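PDB 1N9W: aspartyl-tRNA synthetase 2 from Thermus thermophilus, which activates L-aspartate with ATP and transfers it to both tRNA(Asp) and tRNA(Asn), acting as a non-discriminating class II aminoacyl-tRNA synthetase. Local coordinates for residues 345-350 and 390-395. Residues are numbered along the deposited sequence; the frame is centred on the assembly and turned at random.
Sequences EITSGG and FAIGAE
The ring of Phe390 meets CG2 of Thr347 obliquely, its CD1 lying 3.8 Å from that methyl, while CG1 of Ile392, two residues along the same strand, sits at the ring edge in its plane. Phe390 takes the sterically tight rotamer with CG between the backbone N and the carbonyl carbon (chi1 63°), which carries the ring away from strand 344-351 and against Leu233 and Leu237 of helix 227-248. Thr347 and Ile392 lie side by side and point the same way, OG1 of Thr347 being 3.7 Å from CG1 of Ile392. A chi1 of -59° sets OG1 of Thr347 beside its own backbone N and swings CG2 to the far side from that N, against the phenylalanine; the hydroxyl stays beside the isoleucine, hydrogen-bonded to Glu234 of the helix. A valine here would probably leave the Glu234 carboxylate without its hydroxyl partner. The pair illustrates how neighbouring strands of the central antiparallel sheet of the class II synthetase fold turn one face, with Thr347, Phe390 and Ile392, to helix 227-248 and the other, with Ser348 and Ala391, probably toward the aspartate site: Ser348 is a predicted aspartate ligand, and its hydroxyl bonds to Asp338. Between the backbones, Gly393 N donates to Ile346 O at 3.0 Å, and the same oxygen receives a CA-H contact from Ile392 CA at 3.3 Å. The bonds from Ser348 N to Ala391 O and from Ala391 N to Ser348 O are both weak, at 3.5 Å. Beside them, Gly349, having no side chain, lets its CA come within 3.9 Å of Phe390 CB. At the far end, Gly393 is the N-cap of helix 394-402, the strand-to-helix step of class II motif 3, and the helix's opening residues belong to the predicted ATP site.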
loop_
_atom_site.group_PDB
_atom_site.type_symbol
_atom_site.label_atom_id
_atom_site.label_comp_id
_atom_site.label_asym_id
_atom_site.label_seq_id
_atom_site.Cartn_x
_atom_site.Cartn_y
_atom_site.Cartn_z
ATOM N N GLU B 345 -0.379 9.057 21.484
ATOM C CA GLU B 345 -1.348 9.496 20.495
ATOM C C GLU B 345 -1.039 8.791 19.176
ATOM O O GLU B 345 0.005 9.021 18.570
ATOM C CB GLU B 345 -1.277 11.020 20.317
ATOM C CG GLU B 345 -2.183 11.561 19.220
ATOM C CD GLU B 345 -1.425 11.910 17.949
ATOM O OE1 GLU B 345 -0.695 12.927 17.952
ATOM O OE2 GLU B 345 -1.548 11.164 16.949
ATOM N N ILE B 346 -1.943 7.915 18.749
ATOM C CA ILE B 346 -1.751 7.174 17.508
ATOM C C ILE B 346 -2.737 7.625 16.442
ATOM O O ILE B 346 -2.739 7.097 15.331
ATOM C CB ILE B 346 -1.944 5.662 17.711
ATOM C CG1 ILE B 346 -3.410 5.364 18.031
ATOM C CG2 ILE B 346 -1.020 5.165 18.812
ATOM C CD1 ILE B 346 -3.778 3.898 17.959
ATOM N N THR B 347 -3.582 8.593 16.778
ATOM C CA THR B 347 -4.567 9.083 15.827
ATOM C C THR B 347 -4.990 10.508 16.105
ATOM O O THR B 347 -5.080 10.939 17.254
ATOM C CB THR B 347 -5.837 8.207 15.831
ATOM O OG1 THR B 347 -5.487 6.859 15.495
ATOM C CG2 THR B 347 -6.853 8.731 14.817
ATOM N N SER B 348 -5.256 11.240 15.033
ATOM C CA SER B 348 -5.696 12.615 15.152
ATOM C C SER B 348 -6.555 12.955 13.945
ATOM O O SER B 348 -6.098 12.866 12.805
ATOM C CB SER B 348 -4.494 13.553 15.218
ATOM O OG SER B 348 -4.924 14.882 15.436
ATOM N N GLY B 349 -7.803 13.331 14.200
ATOM C CA GLY B 349 -8.696 13.676 13.115
ATOM C C GLY B 349 -9.995 14.293 13.582
ATOM O O GLY B 349 -10.119 14.716 14.733
ATOM N N GLY B 350 -10.969 14.348 12.682
ATOM C CA GLY B 350 -12.262 14.913 13.017
ATOM C C GLY B 350 -12.983 15.395 11.775
ATOM O O GLY B 350 -12.460 15.296 10.664
ATOM N N PHE B 390 -9.250 10.961 9.484
ATOM C CA PHE B 390 -8.242 10.819 10.520
ATOM C C PHE B 390 -7.039 10.074 9.958
ATOM O O PHE B 390 -7.105 9.491 8.870
ATOM C CB PHE B 390 -8.839 10.077 11.722
ATOM C CG PHE B 390 -9.282 8.661 11.426
ATOM C CD1 PHE B 390 -8.398 7.598 11.590
ATOM C CD2 PHE B 390 -10.588 8.387 11.017
ATOM C CE1 PHE B 390 -8.803 6.288 11.360
ATOM C CE2 PHE B 390 -10.999 7.070 10.783
ATOM C CZ PHE B 390 -10.104 6.019 10.957
ATOM N N ALA B 391 -5.937 10.101 10.698
ATOM C CA ALA B 391 -4.714 9.442 10.273
ATOM C C ALA B 391 -4.185 8.608 11.419
ATOM O O ALA B 391 -4.325 8.982 12.582
ATOM C CB ALA B 391 -3.680 10.481 9.859
ATOM N N ILE B 392 -3.576 7.477 11.091
ATOM C CA ILE B 392 -3.029 6.597 12.105
ATOM C C ILE B 392 -1.518 6.502 11.980
ATOM O O ILE B 392 -0.993 6.209 10.907
ATOM C CB ILE B 392 -3.622 5.178 11.987
ATOM C CG1 ILE B 392 -5.142 5.241 12.148
ATOM C CG2 ILE B 392 -3.002 4.260 13.023
ATOM C CD1 ILE B 392 -5.816 3.885 12.161
ATOM N N GLY B 393 -0.823 6.768 13.082
ATOM C CA GLY B 393 0.627 6.680 13.083
ATOM C C GLY B 393 0.986 5.213 13.120
ATOM O O GLY B 393 1.043 4.610 14.192
ATOM N N ALA B 394 1.217 4.640 11.941
ATOM C CA ALA B 394 1.547 3.224 11.820
ATOM C C ALA B 394 2.614 2.742 12.802
ATOM O O ALA B 394 2.381 1.791 13.542
ATOM C CB ALA B 394 1.971 2.913 10.374
ATOM N N GLU B 395 3.777 3.388 12.818
ATOM C CA GLU B 395 4.838 2.960 13.719
ATOM C C GLU B 395 4.503 3.048 15.201
ATOM O O GLU B 395 4.889 2.171 15.970
ATOM C CB GLU B 395 6.129 3.738 13.467
ATOM C CG GLU B 395 6.885 3.309 12.231
ATOM C CD GLU B 395 6.482 4.094 11.015
ATOM O OE1 GLU B 395 5.266 4.145 10.722
ATOM O OE2 GLU B 395 7.371 4.671 10.357
#